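Local coordinates for F5/8 type C domain protein (Bacteroides ovatus, PDB 4ZRX) that probably hydrolyses alpha-L-fucosides, combining a TIM-barrel glycosidase domain of the alpha-L-fucosidase family with beta domains that include one of the F5/8 type C family, at residues A[317-322]-A[426-431]; A[287-292]-A[323-328]; A[225-230]-A[283-288]; A[306-311]-A[346-351]. One frame throughout, in Å; residues are numbered along the deposited sequence.

Overall arrangement
From the N terminus, 225-230 opens first, and contact 3 closes its loop when the chain reaches 283-288. Strand 279-290, which holds 283-288, runs on into contact 2, the two sharing Val287 and Asp288. Before contact 2 closes at 323-328, the chain passes 306-311 and 317-322, which open contacts 4 and 1. Contact 4 then closes at 346-351 and contact 1 at 426-431, so contacts 1, 2 and 4 all cross one another, whereas contact 3 closes before 1 and 4 open. Contacts 2 and 3 build neighbouring strand pairs of the barrel sheet, their centres about 9 Å apart. Contact 4 packs two helices of the same domain, and contact 1 joins that domain to the beta domain that follows.

Contact 1 (A[317-322]-A[426-431]); sequences QSVGYN and KRMLRF. With EDO (1,2-ethanediol), chain F.
Gly320 offers its carbonyl to the edge of strand 427-431, where Met428 N donates to Gly320 O at 2.8 Å with an N-H...O angle of 167°. The same oxygen takes a CA-H...O contact from Arg427 CA at 3.3 Å and has Arg427 CD equally near, so one acceptor gathers three groups. Two overlapping type I turns, from Ser318 to Tyr321 and from Val319 to Asn322, fold the loop so that Gly320 O faces the strand, and Tyr321 forms a single bridge with Arg427.

Lys426 lies along the turn, its CB 3.9 Å from Val319 O. A bend at chi3 then leads the amine away to a salt bridge with Glu43, and a bound ethanediol, probably from the crystallisation liquor, accepts a weak bond from Lys426 NZ. The terminal methyl CE of Met428, present as selenomethionine, approaches Gly320 CA to 3.6 Å. This methyl contact is less certain, because a second conformer is deposited.

The Arg427 chain turns back at chi2 (62°), bringing NH1 within 3.5 Å of Tyr321 CE1. Ring and guanidinium planes stand 74° apart, so the two groups are not stacked. Arg427 NH1 also bonds weakly to Met428 O.

Strand 427-431 is outermost in its four-strand sheet, its other edge paired with strand 388-393. The junction between fucosidase-family and beta domains thus rests largely on main-chain atoms and CH groups, while Glu43 satisfies the Lys426 charge outside it.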
loop_
_atom_site.group_PDB
_atom_site.type_symbol
_atom_site.label_atom_id
_atom_site.label_comp_id
_atom_site.label_asym_id
_atom_site.label_seq_id
_atom_site.Cartn_x
_atom_site.Cartn_y
_atom_site.Cartn_z
ATOM N N GLN A 317 -4.288 -0.857 7.110
ATOM C CA GLN A 317 -5.158 -0.139 6.239
ATOM C C GLN A 317 -5.417 -0.831 4.892
ATOM O O GLN A 317 -5.942 -0.212 3.968
ATOM C CB GLN A 317 -4.586 1.251 5.974
ATOM C CG GLN A 317 -4.489 2.163 7.245
ATOM C CD GLN A 317 -3.613 3.389 6.888
ATOM O OE1 GLN A 317 -2.404 3.275 6.731
ATOM N NE2 GLN A 317 -4.212 4.421 6.590
ATOM N N SER A 318 -5.007 -2.080 4.798
ATOM C CA SER A 318 -5.250 -2.905 3.641
ATOM C C SER A 318 -5.896 -4.201 4.072
ATOM O O SER A 318 -7.119 -4.330 3.979
ATOM C CB SER A 318 -3.990 -3.120 2.806
ATOM O OG SER A 318 -2.900 -3.602 3.567
ATOM N N VAL A 319 -5.113 -5.170 4.518
ATOM C CA VAL A 319 -5.633 -6.411 5.037
ATOM C C VAL A 319 -6.644 -6.113 6.160
ATOM O O VAL A 319 -7.687 -6.743 6.250
ATOM C CB VAL A 319 -4.514 -7.288 5.544
ATOM C CG1 VAL A 319 -5.040 -8.564 6.179
ATOM C CG2 VAL A 319 -3.628 -7.630 4.345
ATOM N N GLY A 320 -6.333 -5.121 6.988
ATOM C CA GLY A 320 -7.265 -4.713 8.020
ATOM C C GLY A 320 -8.461 -3.891 7.598
ATOM O O GLY A 320 -9.304 -3.569 8.455
ATOM N N TYR A 321 -8.525 -3.507 6.322
ATOM C CA TYR A 321 -9.597 -2.737 5.734
ATOM C C TYR A 321 -10.257 -3.527 4.593
ATOM O O TYR A 321 -10.773 -2.940 3.635
ATOM C CB TYR A 321 -9.073 -1.414 5.177
ATOM C CG TYR A 321 -8.789 -0.274 6.150
ATOM C CD1 TYR A 321 -8.933 -0.390 7.538
ATOM C CD2 TYR A 321 -8.441 0.978 5.625
ATOM C CE1 TYR A 321 -8.662 0.701 8.374
ATOM C CE2 TYR A 321 -8.172 2.073 6.462
ATOM C CZ TYR A 321 -8.276 1.905 7.807
ATOM O OH TYR A 321 -8.004 2.948 8.688
ATOM N N ASN A 322 -10.289 -4.848 4.686
ATOM C CA ASN A 322 -11.042 -5.662 3.745
ATOM C C ASN A 322 -10.489 -5.565 2.306
ATOM O O ASN A 322 -11.281 -5.582 1.353
ATOM C CB ASN A 322 -12.523 -5.297 3.835
ATOM C CG ASN A 322 -13.447 -6.274 3.109
ATOM O OD1 ASN A 322 -13.168 -7.464 2.970
ATOM N ND2 ASN A 322 -14.549 -5.744 2.619
ATOM N N LYS A 426 -12.427 -9.199 6.319
ATOM C CA LYS A 426 -11.625 -8.938 7.510
ATOM C C LYS A 426 -11.574 -7.458 7.749
ATOM O O LYS A 426 -11.300 -6.695 6.843
ATOM C CB LYS A 426 -10.249 -9.506 7.363
ATOM C CG LYS A 426 -9.364 -9.430 8.566
ATOM C CD LYS A 426 -8.124 -10.289 8.451
ATOM C CE LYS A 426 -8.479 -11.718 8.625
ATOM N NZ LYS A 426 -7.282 -12.646 8.706
ATOM N N ARG A 427 -11.781 -7.069 9.008
ATOM C CA ARG A 427 -11.668 -5.692 9.447
ATOM C C ARG A 427 -10.954 -5.705 10.794
ATOM O O ARG A 427 -11.298 -6.530 11.688
ATOM C CB ARG A 427 -13.031 -5.085 9.615
ATOM C CG ARG A 427 -13.066 -3.647 10.189
ATOM C CD ARG A 427 -12.360 -2.644 9.315
ATOM N NE ARG A 427 -12.830 -1.269 9.562
ATOM C CZ ARG A 427 -12.198 -0.338 10.273
ATOM N NH1 ARG A 427 -10.985 -0.476 10.780
ATOM N NH2 ARG A 427 -12.777 0.848 10.375
HETATM N N MSE A 428 -9.940 -4.861 10.914
HETATM C CA MSE A 428 -9.204 -4.737 12.160
HETATM C C MSE A 428 -9.304 -3.323 12.700
HETATM O O MSE A 428 -9.306 -2.347 11.940
HETATM C CB MSE A 428 -7.769 -5.172 12.036
HETATM C CG MSE A 428 -7.703 -6.608 11.667
HETATM SE SE MSE A 428 -5.988 -7.526 11.677
HETATM C CE MSE A 428 -5.400 -7.092 9.923
ATOM N N LEU A 429 -9.401 -3.250 14.017
ATOM C CA LEU A 429 -9.518 -1.990 14.767
ATOM C C LEU A 429 -8.430 -1.919 15.790
ATOM O O LEU A 429 -8.210 -2.886 16.541
ATOM C CB LEU A 429 -10.860 -1.942 15.483
ATOM C CG LEU A 429 -12.091 -1.739 14.625
ATOM C CD1 LEU A 429 -13.308 -1.970 15.512
ATOM C CD2 LEU A 429 -12.054 -0.340 13.992
ATOM N N ARG A 430 -7.725 -0.801 15.831
ATOM C CA ARG A 430 -6.710 -0.554 16.785
ATOM C C ARG A 430 -7.165 0.556 17.749
ATOM O O ARG A 430 -7.866 1.509 17.370
ATOM C CB ARG A 430 -5.392 -0.186 16.106
ATOM C CG ARG A 430 -4.763 -1.376 15.394
ATOM C CD ARG A 430 -3.370 -1.117 14.888
ATOM N NE ARG A 430 -3.335 -0.120 13.814
ATOM C CZ ARG A 430 -2.206 0.393 13.311
ATOM N NH1 ARG A 430 -1.013 0.071 13.825
ATOM N NH2 ARG A 430 -2.244 1.238 12.301
ATOM N N PHE A 431 -6.668 0.492 18.974
ATOM C CA PHE A 431 -7.102 1.419 20.017
ATOM C C PHE A 431 -6.112 1.393 21.158
ATOM O O PHE A 431 -5.301 0.490 21.237
ATOM C CB PHE A 431 -8.502 1.047 20.543
ATOM C CG PHE A 431 -8.669 -0.398 20.868
ATOM C CD1 PHE A 431 -8.399 -0.871 22.105
ATOM C CD2 PHE A 431 -9.144 -1.283 19.894
ATOM C CE1 PHE A 431 -8.564 -2.215 22.394
ATOM C CE2 PHE A 431 -9.313 -2.650 20.195
ATOM C CZ PHE A 431 -8.988 -3.111 21.423
HETATM C C1 EDO F . -3.634 -12.597 9.569
HETATM O O1 EDO F . -4.213 -13.508 8.605
HETATM C C2 EDO F . -4.452 -11.315 9.840
HETATM O O2 EDO F . -5.492 -11.620 10.784
#

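Contact 2 (A[287-292]-A[323-328])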
loop_
_atom_site.group_PDB
_atom_site.type_symbol
_atom_site.label_atom_id
_atom_site.label_comp_id
_atom_site.label_asym_id
_atom_site.label_seq_id
_atom_site.Cartn_x
_atom_site.Cartn_y
_atom_site.Cartn_z
ATOM N N VAL A 287 -5.106 -3.562 -2.797
ATOM C CA VAL A 287 -4.234 -2.437 -2.484
ATOM C C VAL A 287 -2.828 -2.764 -2.978
ATOM O O VAL A 287 -2.239 -3.719 -2.509
ATOM C CB VAL A 287 -4.227 -2.170 -0.983
ATOM C CG1 VAL A 287 -3.065 -1.191 -0.559
ATOM C CG2 VAL A 287 -5.551 -1.666 -0.535
ATOM N N ASP A 288 -2.325 -2.009 -3.961
ATOM C CA ASP A 288 -1.005 -2.216 -4.498
ATOM C C ASP A 288 -0.090 -1.078 -4.052
ATOM O O ASP A 288 -0.465 0.096 -4.133
ATOM C CB ASP A 288 -0.970 -2.417 -6.022
ATOM C CG ASP A 288 -1.465 -1.242 -6.834
ATOM O OD1 ASP A 288 -2.370 -0.501 -6.407
ATOM O OD2 ASP A 288 -0.942 -1.074 -7.981
ATOM N N VAL A 289 1.102 -1.402 -3.577
ATOM C CA VAL A 289 2.013 -0.371 -3.126
ATOM C C VAL A 289 3.395 -0.891 -3.195
ATOM O O VAL A 289 3.607 -2.104 -3.044
ATOM C CB VAL A 289 1.609 0.121 -1.695
ATOM C CG1 VAL A 289 1.681 -1.005 -0.690
ATOM C CG2 VAL A 289 2.423 1.297 -1.242
ATOM N N SER A 290 4.358 -0.005 -3.375
ATOM C CA SER A 290 5.742 -0.447 -3.368
ATOM C C SER A 290 6.440 -0.268 -2.026
ATOM O O SER A 290 6.109 0.605 -1.251
ATOM C CB SER A 290 6.510 0.299 -4.480
ATOM O OG SER A 290 7.855 -0.137 -4.591
ATOM N N ILE A 291 7.355 -1.159 -1.739
ATOM C CA ILE A 291 8.265 -1.021 -0.574
ATOM C C ILE A 291 9.200 0.164 -0.661
ATOM O O ILE A 291 9.777 0.590 0.385
ATOM C CB ILE A 291 9.012 -2.331 -0.272
ATOM C CG1 ILE A 291 9.305 -2.420 1.218
ATOM C CG2 ILE A 291 10.258 -2.468 -1.163
ATOM C CD1 ILE A 291 9.999 -3.762 1.642
ATOM N N ARG A 292 9.364 0.684 -1.877
ATOM C CA ARG A 292 10.213 1.844 -2.162
ATOM C C ARG A 292 9.362 2.937 -2.772
ATOM O O ARG A 292 8.203 2.700 -3.102
ATOM C CB ARG A 292 11.312 1.445 -3.158
ATOM C CG ARG A 292 12.410 0.566 -2.555
ATOM C CD ARG A 292 12.997 -0.466 -3.503
ATOM N NE ARG A 292 14.207 -1.019 -2.908
ATOM C CZ ARG A 292 15.428 -0.497 -3.030
ATOM N NH1 ARG A 292 15.706 0.524 -3.842
ATOM N NH2 ARG A 292 16.414 -1.086 -2.388
ATOM N N SER A 323 -9.181 -5.428 2.188
ATOM C CA SER A 323 -8.470 -5.495 0.899
ATOM C C SER A 323 -7.398 -6.578 1.003
ATOM O O SER A 323 -6.892 -6.904 2.065
ATOM C CB SER A 323 -7.804 -4.185 0.502
ATOM O OG SER A 323 -8.786 -3.216 0.059
ATOM N N VAL A 324 -6.986 -7.055 -0.150
ATOM C CA VAL A 324 -5.715 -7.797 -0.253
ATOM C C VAL A 324 -4.582 -6.794 -0.388
ATOM O O VAL A 324 -4.739 -5.769 -1.096
ATOM C CB VAL A 324 -5.754 -8.741 -1.507
ATOM C CG1 VAL A 324 -4.382 -9.261 -1.895
ATOM C CG2 VAL A 324 -6.685 -9.949 -1.238
ATOM N N LEU A 325 -3.433 -7.059 0.241
ATOM C CA LEU A 325 -2.277 -6.213 0.087
ATOM C C LEU A 325 -1.276 -6.864 -0.904
ATOM O O LEU A 325 -0.759 -7.949 -0.618
ATOM C CB LEU A 325 -1.596 -5.963 1.405
ATOM C CG LEU A 325 -0.290 -5.231 1.395
ATOM C CD1 LEU A 325 -0.428 -3.860 0.737
ATOM C CD2 LEU A 325 0.308 -5.116 2.780
ATOM N N LEU A 326 -1.001 -6.128 -1.980
ATOM C CA LEU A 326 -0.048 -6.544 -2.990
ATOM C C LEU A 326 1.135 -5.590 -2.901
ATOM O O LEU A 326 1.047 -4.412 -3.343
ATOM C CB LEU A 326 -0.684 -6.474 -4.371
ATOM C CG LEU A 326 0.198 -6.611 -5.598
ATOM C CD1 LEU A 326 0.920 -7.961 -5.527
ATOM C CD2 LEU A 326 -0.735 -6.506 -6.835
ATOM N N LEU A 327 2.184 -6.048 -2.252
ATOM C CA LEU A 327 3.375 -5.218 -1.927
ATOM C C LEU A 327 4.475 -5.522 -2.920
ATOM O O LEU A 327 4.882 -6.670 -3.077
ATOM C CB LEU A 327 3.841 -5.500 -0.543
ATOM C CG LEU A 327 5.062 -4.721 -0.055
ATOM C CD1 LEU A 327 4.760 -3.266 0.022
ATOM C CD2 LEU A 327 5.566 -5.218 1.335
ATOM N N ASN A 328 4.997 -4.484 -3.565
ATOM C CA ASN A 328 6.042 -4.658 -4.558
ATOM C C ASN A 328 7.419 -4.577 -3.964
ATOM O O ASN A 328 7.705 -3.630 -3.232
ATOM C CB ASN A 328 5.931 -3.550 -5.609
ATOM C CG ASN A 328 7.092 -3.551 -6.577
ATOM O OD1 ASN A 328 7.214 -4.433 -7.471
ATOM N ND2 ASN A 328 7.991 -2.537 -6.430
#
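Val287 and Leu325 start a parallel strand pair in the TIM-type barrel, two strands of a beta-alpha-beta unit whose connecting helix is 308-316. The strand axes run 19° apart, and five backbone bonds form the ladder, from Val287 N to Val324 O through to Ile291 N to Asn328 O.

Val287, Val289, Leu325 and Leu327 project from one face. Val287 CG2 packs on Ser323 CB at 3.5 Å, and its CG1 faces Leu325 CD1. Both leucines hold CG anti to the backbone N with chi2 near 60°, which swings CD1 toward the other strand. Val289 CG1 sits between backbone N and carbonyl carbon, and from there reaches Leu325 CD1 at 3.8 Å and Leu327 CD1 at 3.9 Å.

On the opposite face, Leu326 CD2 comes within 4.2 Å of Asp288 CB. Asn328, whose OD1 bonds to His49, sends ND2 to Ser290 OG at 3.0 Å, with the acceptor almost in the amide plane, and ND2 also bonds to Trp295 O. That hydroxyl also has Gly294 O as a partner, and Ser290 OG closes an ST turn by accepting from Arg292 N at 3.2 Å.

Contact 3 (A[225-230]-A[283-288]). With EDO (1,2-ethanediol), chain D.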
loop_
_atom_site.group_PDB
_atom_site.type_symbol
_atom_site.label_atom_id
_atom_site.label_comp_id
_atom_site.label_asym_id
_atom_site.label_seq_id
_atom_site.Cartn_x
_atom_site.Cartn_y
_atom_site.Cartn_z
ATOM N N ARG A 225 -10.564 -5.581 -8.261
ATOM C CA ARG A 225 -10.688 -4.151 -8.481
ATOM C C ARG A 225 -9.468 -3.450 -7.876
ATOM O O ARG A 225 -9.124 -3.669 -6.710
ATOM C CB ARG A 225 -11.983 -3.651 -7.814
ATOM C CG ARG A 225 -12.123 -2.171 -7.611
ATOM C CD ARG A 225 -13.474 -1.802 -7.107
ATOM N NE ARG A 225 -13.794 -2.423 -5.841
ATOM C CZ ARG A 225 -13.615 -1.913 -4.630
ATOM N NH1 ARG A 225 -13.044 -0.727 -4.435
ATOM N NH2 ARG A 225 -13.991 -2.624 -3.593
ATOM N N TRP A 226 -8.898 -2.525 -8.637
ATOM C CA TRP A 226 -7.876 -1.662 -8.094
ATOM C C TRP A 226 -8.469 -0.767 -7.002
ATOM O O TRP A 226 -9.463 -0.132 -7.248
ATOM C CB TRP A 226 -7.368 -0.763 -9.194
ATOM C CG TRP A 226 -6.261 0.171 -8.763
ATOM C CD1 TRP A 226 -5.189 -0.159 -8.045
ATOM C CD2 TRP A 226 -6.098 1.548 -9.130
ATOM N NE1 TRP A 226 -4.375 0.934 -7.844
ATOM C CE2 TRP A 226 -4.910 2.003 -8.525
ATOM C CE3 TRP A 226 -6.885 2.462 -9.846
ATOM C CZ2 TRP A 226 -4.452 3.304 -8.660
ATOM C CZ3 TRP A 226 -6.412 3.784 -10.005
ATOM C CH2 TRP A 226 -5.190 4.178 -9.407
ATOM N N VAL A 227 -7.797 -0.638 -5.867
ATOM C CA VAL A 227 -8.315 0.127 -4.764
ATOM C C VAL A 227 -8.485 1.602 -5.167
ATOM O O VAL A 227 -9.265 2.270 -4.491
ATOM C CB VAL A 227 -7.469 -0.023 -3.485
ATOM C CG1 VAL A 227 -6.139 0.649 -3.612
ATOM C CG2 VAL A 227 -8.240 0.455 -2.251
ATOM N N GLY A 228 -7.692 2.119 -6.137
ATOM C CA GLY A 228 -7.876 3.508 -6.619
ATOM C C GLY A 228 -6.751 4.422 -6.284
ATOM O O GLY A 228 -6.790 5.600 -6.619
ATOM N N ASN A 229 -5.740 3.947 -5.600
ATOM C CA ASN A 229 -4.474 4.683 -5.324
ATOM C C ASN A 229 -3.295 3.719 -5.244
ATOM O O ASN A 229 -3.524 2.503 -5.076
ATOM C CB ASN A 229 -4.580 5.537 -4.047
ATOM C CG ASN A 229 -4.567 4.713 -2.804
ATOM O OD1 ASN A 229 -3.513 4.425 -2.275
ATOM N ND2 ASN A 229 -5.709 4.364 -2.312
ATOM N N GLU A 230 -2.060 4.260 -5.251
ATOM C CA GLU A 230 -0.810 3.428 -5.219
ATOM C C GLU A 230 -0.048 3.698 -3.923
ATOM O O GLU A 230 1.178 3.452 -3.859
ATOM C CB GLU A 230 0.138 3.825 -6.402
ATOM C CG GLU A 230 -0.411 3.436 -7.660
ATOM C CD GLU A 230 0.581 3.472 -8.828
ATOM O OE1 GLU A 230 1.598 4.179 -8.777
ATOM O OE2 GLU A 230 0.339 2.769 -9.781
ATOM N N TYR A 283 -16.637 -7.429 -6.613
ATOM C CA TYR A 283 -15.462 -6.860 -7.323
ATOM C C TYR A 283 -14.606 -6.290 -6.232
ATOM O O TYR A 283 -14.689 -5.121 -5.918
ATOM C CB TYR A 283 -15.970 -5.840 -8.315
ATOM C CG TYR A 283 -14.996 -5.270 -9.329
ATOM C CD1 TYR A 283 -14.000 -6.069 -9.927
ATOM C CD2 TYR A 283 -15.146 -3.962 -9.784
ATOM C CE1 TYR A 283 -13.115 -5.554 -10.850
ATOM C CE2 TYR A 283 -14.235 -3.432 -10.740
ATOM C CZ TYR A 283 -13.259 -4.249 -11.288
ATOM O OH TYR A 283 -12.417 -3.753 -12.286
ATOM N N PRO A 284 -13.776 -7.134 -5.630
ATOM C CA PRO A 284 -13.122 -6.774 -4.399
ATOM C C PRO A 284 -11.797 -6.083 -4.583
ATOM O O PRO A 284 -11.104 -6.329 -5.532
ATOM C CB PRO A 284 -12.908 -8.126 -3.717
ATOM C CG PRO A 284 -12.663 -9.063 -4.856
ATOM C CD PRO A 284 -13.669 -8.598 -5.877
ATOM N N SER A 285 -11.503 -5.227 -3.625
ATOM C CA SER A 285 -10.371 -4.304 -3.650
ATOM C C SER A 285 -9.017 -4.942 -3.415
ATOM O O SER A 285 -8.886 -5.729 -2.479
ATOM C CB SER A 285 -10.604 -3.280 -2.529
ATOM O OG SER A 285 -9.518 -2.399 -2.408
ATOM N N GLU A 286 -8.026 -4.556 -4.231
ATOM C CA GLU A 286 -6.662 -4.915 -4.044
ATOM C C GLU A 286 -5.854 -3.639 -3.899
ATOM O O GLU A 286 -5.892 -2.744 -4.766
ATOM C CB GLU A 286 -6.191 -5.717 -5.256
ATOM C CG GLU A 286 -4.820 -6.367 -5.124
ATOM C CD GLU A 286 -4.408 -7.002 -6.461
ATOM O OE1 GLU A 286 -4.200 -6.255 -7.447
ATOM O OE2 GLU A 286 -4.347 -8.244 -6.542
ATOM N N VAL A 287 -5.106 -3.562 -2.797
ATOM C CA VAL A 287 -4.234 -2.437 -2.484
ATOM C C VAL A 287 -2.828 -2.764 -2.978
ATOM O O VAL A 287 -2.239 -3.719 -2.509
ATOM C CB VAL A 287 -4.227 -2.170 -0.983
ATOM C CG1 VAL A 287 -3.065 -1.191 -0.559
ATOM C CG2 VAL A 287 -5.551 -1.666 -0.535
ATOM N N ASP A 288 -2.325 -2.009 -3.961
ATOM C CA ASP A 288 -1.005 -2.216 -4.498
ATOM C C ASP A 288 -0.090 -1.078 -4.052
ATOM O O ASP A 288 -0.465 0.096 -4.133
ATOM C CB ASP A 288 -0.970 -2.417 -6.022
ATOM C CG ASP A 288 -1.465 -1.242 -6.834
ATOM O OD1 ASP A 288 -2.370 -0.501 -6.407
ATOM O OD2 ASP A 288 -0.942 -1.074 -7.981
HETATM C C1 EDO D . 1.967 -1.263 -12.034
HETATM O O1 EDO D . 3.199 -0.870 -12.636
HETATM C C2 EDO D . 1.664 -0.285 -10.915
HETATM O O2 EDO D . 1.690 1.052 -11.440
HETATM O O HOH W 1 -2.500 1.348 -2.819
HETATM O O HOH W 2 -1.425 0.802 -9.550
#
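Tyr283 receives Arg225 CB over the centre of its ring: a CH-pi contact of 3.5 Å from CB to the Tyr283 ring centroid, only 2° off the normal. At the edge of the Arg225 guanidinium, NE donates to Tyr283 O at 2.8 Å in the guanidinium plane, while Ser285 CA lies over one face, toward the rim. The bend at chi3 turns NE to that carbonyl, and NH2 has a salt bridge with Glu238. Trp226 has the backbone N atoms of Gly228 and Asn229 over one face, toward the rim, and Asp288 OD1 at its edge. NE1 meets Asp288 OD1 on the syn side at 2.9 Å, but tilted out of the carboxylate plane, in a bent bond (134°).

Backbone bonds, Arg225 N to Pro284 O and Glu286 N to Arg225 O among them, pair the strands in parallel. One water donates to Glu230 OE2 and Asp288 OD2.

Glu230 OE2 also accepts from an ethanediol, probably from the crystallisation liquor, that also bonds to His49 and His98. Acidic and histidine groups at or near the C-terminal ends of barrel strands are consistent with the substrate pocket of a TIM-barrel glycosidase.

Contact 4 (A[306-311]-A[346-351]); sequences KSLKHL and KEFADY
Leu308 and Leu311, one helical turn apart, meet Phe348 through apolar contacts. With chi1 179° and chi2 58°, Leu308 CD1 reaches the backbone of the partner helix, 3.5 Å from Phe348 CA. Tyr351 CB flanks the same methyl at 4.2 Å.

A CH-pi contact comes next. Leu311 CB stands over the centre of the Phe348 ring, 3.9 Å from its centroid and 7° off the ring normal. Phe348 also has a cation-pi partner in Arg352.

Two C-H groups lie next to carbonyl oxygens: Leu308 CD1 is 3.7 Å from Glu347 O, and Phe348 CE1 is 3.6 Å from Leu311 O.

No hydrogen bond links the two segments. Ser307 is the N-cap of helix 308-316, its OG accepting from His310 N at 2.9 Å and also bonding to Glu465, and Glu347 OE1 pairs with Arg344.

In the fold, helix 308-316 connects strands 279-290 and 324-328, and helix 339-356 follows the latter. Phe348 further packs on Tyr315, and Tyr351 OH reaches Glu461 O in a loop beyond these helices.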
loop_
_atom_site.group_PDB
_atom_site.type_symbol
_atom_site.label_atom_id
_atom_site.label_comp_id
_atom_site.label_asym_id
_atom_site.label_seq_id
_atom_site.Cartn_x
_atom_site.Cartn_y
_atom_site.Cartn_z
ATOM N N LYS A 306 10.533 1.716 2.820
ATOM C CA LYS A 306 9.535 2.183 3.777
ATOM C C LYS A 306 9.792 1.608 5.150
ATOM O O LYS A 306 10.267 0.443 5.309
ATOM C CB LYS A 306 8.134 1.805 3.270
ATOM C CG LYS A 306 7.640 2.674 2.150
ATOM C CD LYS A 306 6.272 2.183 1.731
ATOM C CE LYS A 306 5.592 3.092 0.765
ATOM N NZ LYS A 306 6.322 3.262 -0.492
ATOM N N SER A 307 9.514 2.412 6.176
ATOM C CA SER A 307 9.798 2.015 7.552
ATOM C C SER A 307 8.919 0.889 8.012
ATOM O O SER A 307 7.838 0.666 7.432
ATOM C CB SER A 307 9.546 3.175 8.515
ATOM O OG SER A 307 8.196 3.519 8.613
ATOM N N LEU A 308 9.347 0.205 9.066
ATOM C CA LEU A 308 8.485 -0.834 9.643
ATOM C C LEU A 308 7.144 -0.307 10.066
ATOM O O LEU A 308 6.108 -0.972 9.814
ATOM C CB LEU A 308 9.157 -1.531 10.804
ATOM C CG LEU A 308 8.383 -2.616 11.527
ATOM C CD1 LEU A 308 7.977 -3.720 10.576
ATOM C CD2 LEU A 308 9.218 -3.159 12.664
ATOM N N LYS A 309 7.154 0.855 10.725
ATOM C CA LYS A 309 5.865 1.474 11.090
ATOM C C LYS A 309 4.965 1.746 9.898
ATOM O O LYS A 309 3.783 1.475 9.922
ATOM C CB LYS A 309 6.018 2.768 11.870
ATOM C CG LYS A 309 4.625 3.295 12.339
ATOM C CD LYS A 309 4.736 4.450 13.251
ATOM C CE LYS A 309 3.397 4.846 13.734
ATOM N NZ LYS A 309 2.595 5.430 12.656
ATOM N N HIS A 310 5.533 2.269 8.821
ATOM C CA HIS A 310 4.725 2.548 7.643
ATOM C C HIS A 310 4.168 1.273 7.036
ATOM O O HIS A 310 2.982 1.201 6.634
ATOM C CB HIS A 310 5.601 3.295 6.640
ATOM C CG HIS A 310 4.874 3.878 5.480
ATOM N ND1 HIS A 310 5.540 4.635 4.526
ATOM C CD2 HIS A 310 3.568 3.934 5.149
ATOM C CE1 HIS A 310 4.671 5.072 3.630
ATOM N NE2 HIS A 310 3.476 4.637 3.966
ATOM N N LEU A 311 4.987 0.215 6.941
ATOM C CA LEU A 311 4.495 -1.045 6.395
ATOM C C LEU A 311 3.398 -1.657 7.272
ATOM O O LEU A 311 2.374 -2.144 6.776
ATOM C CB LEU A 311 5.644 -2.054 6.217
ATOM C CG LEU A 311 6.634 -1.632 5.124
ATOM C CD1 LEU A 311 7.755 -2.658 5.118
ATOM C CD2 LEU A 311 5.999 -1.676 3.748
ATOM N N LYS A 346 11.910 -9.049 6.664
ATOM C CA LYS A 346 12.047 -9.904 7.841
ATOM C C LYS A 346 11.478 -9.208 9.078
ATOM O O LYS A 346 10.759 -9.819 9.872
ATOM C CB LYS A 346 13.508 -10.252 8.103
ATOM C CG LYS A 346 14.029 -11.189 7.031
ATOM C CD LYS A 346 15.485 -11.631 7.262
ATOM C CE LYS A 346 15.922 -12.595 6.198
ATOM N NZ LYS A 346 17.393 -12.670 6.180
ATOM N N GLU A 347 11.824 -7.950 9.242
ATOM C CA GLU A 347 11.269 -7.137 10.351
ATOM C C GLU A 347 9.747 -7.090 10.323
ATOM O O GLU A 347 9.109 -7.168 11.359
ATOM C CB GLU A 347 11.817 -5.737 10.345
ATOM C CG GLU A 347 13.304 -5.683 10.761
ATOM C CD GLU A 347 13.948 -4.319 10.484
ATOM O OE1 GLU A 347 13.243 -3.366 10.019
ATOM O OE2 GLU A 347 15.179 -4.196 10.782
ATOM N N PHE A 348 9.185 -6.931 9.127
ATOM C CA PHE A 348 7.750 -6.833 8.952
ATOM C C PHE A 348 7.110 -8.173 9.267
ATOM O O PHE A 348 6.090 -8.245 9.952
ATOM C CB PHE A 348 7.521 -6.339 7.541
ATOM C CG PHE A 348 6.080 -6.126 7.112
ATOM C CD1 PHE A 348 5.092 -5.641 7.982
ATOM C CD2 PHE A 348 5.742 -6.305 5.766
ATOM C CE1 PHE A 348 3.821 -5.399 7.535
ATOM C CE2 PHE A 348 4.450 -6.107 5.314
ATOM C CZ PHE A 348 3.473 -5.624 6.193
ATOM N N ALA A 349 7.711 -9.255 8.756
ATOM C CA ALA A 349 7.196 -10.591 9.025
ATOM C C ALA A 349 7.286 -10.914 10.526
ATOM O O ALA A 349 6.369 -11.477 11.094
ATOM C CB ALA A 349 7.951 -11.667 8.212
ATOM N N ASP A 350 8.384 -10.556 11.168
ATOM C CA ASP A 350 8.536 -10.834 12.591
ATOM C C ASP A 350 7.500 -10.040 13.392
ATOM O O ASP A 350 6.906 -10.552 14.347
ATOM C CB ASP A 350 9.935 -10.458 13.079
ATOM C CG ASP A 350 11.015 -11.402 12.605
ATOM O OD1 ASP A 350 10.752 -12.489 12.075
ATOM O OD2 ASP A 350 12.187 -11.010 12.767
ATOM N N TYR A 351 7.238 -8.794 12.991
ATOM C CA TYR A 351 6.228 -7.978 13.675
ATOM C C TYR A 351 4.814 -8.578 13.569
ATOM O O TYR A 351 4.099 -8.663 14.565
ATOM C CB TYR A 351 6.257 -6.564 13.155
ATOM C CG TYR A 351 5.285 -5.688 13.864
ATOM C CD1 TYR A 351 5.543 -5.261 15.134
ATOM C CD2 TYR A 351 4.065 -5.342 13.285
ATOM C CE1 TYR A 351 4.606 -4.492 15.828
ATOM C CE2 TYR A 351 3.148 -4.574 13.954
ATOM C CZ TYR A 351 3.411 -4.162 15.231
ATOM O OH TYR A 351 2.481 -3.376 15.960
#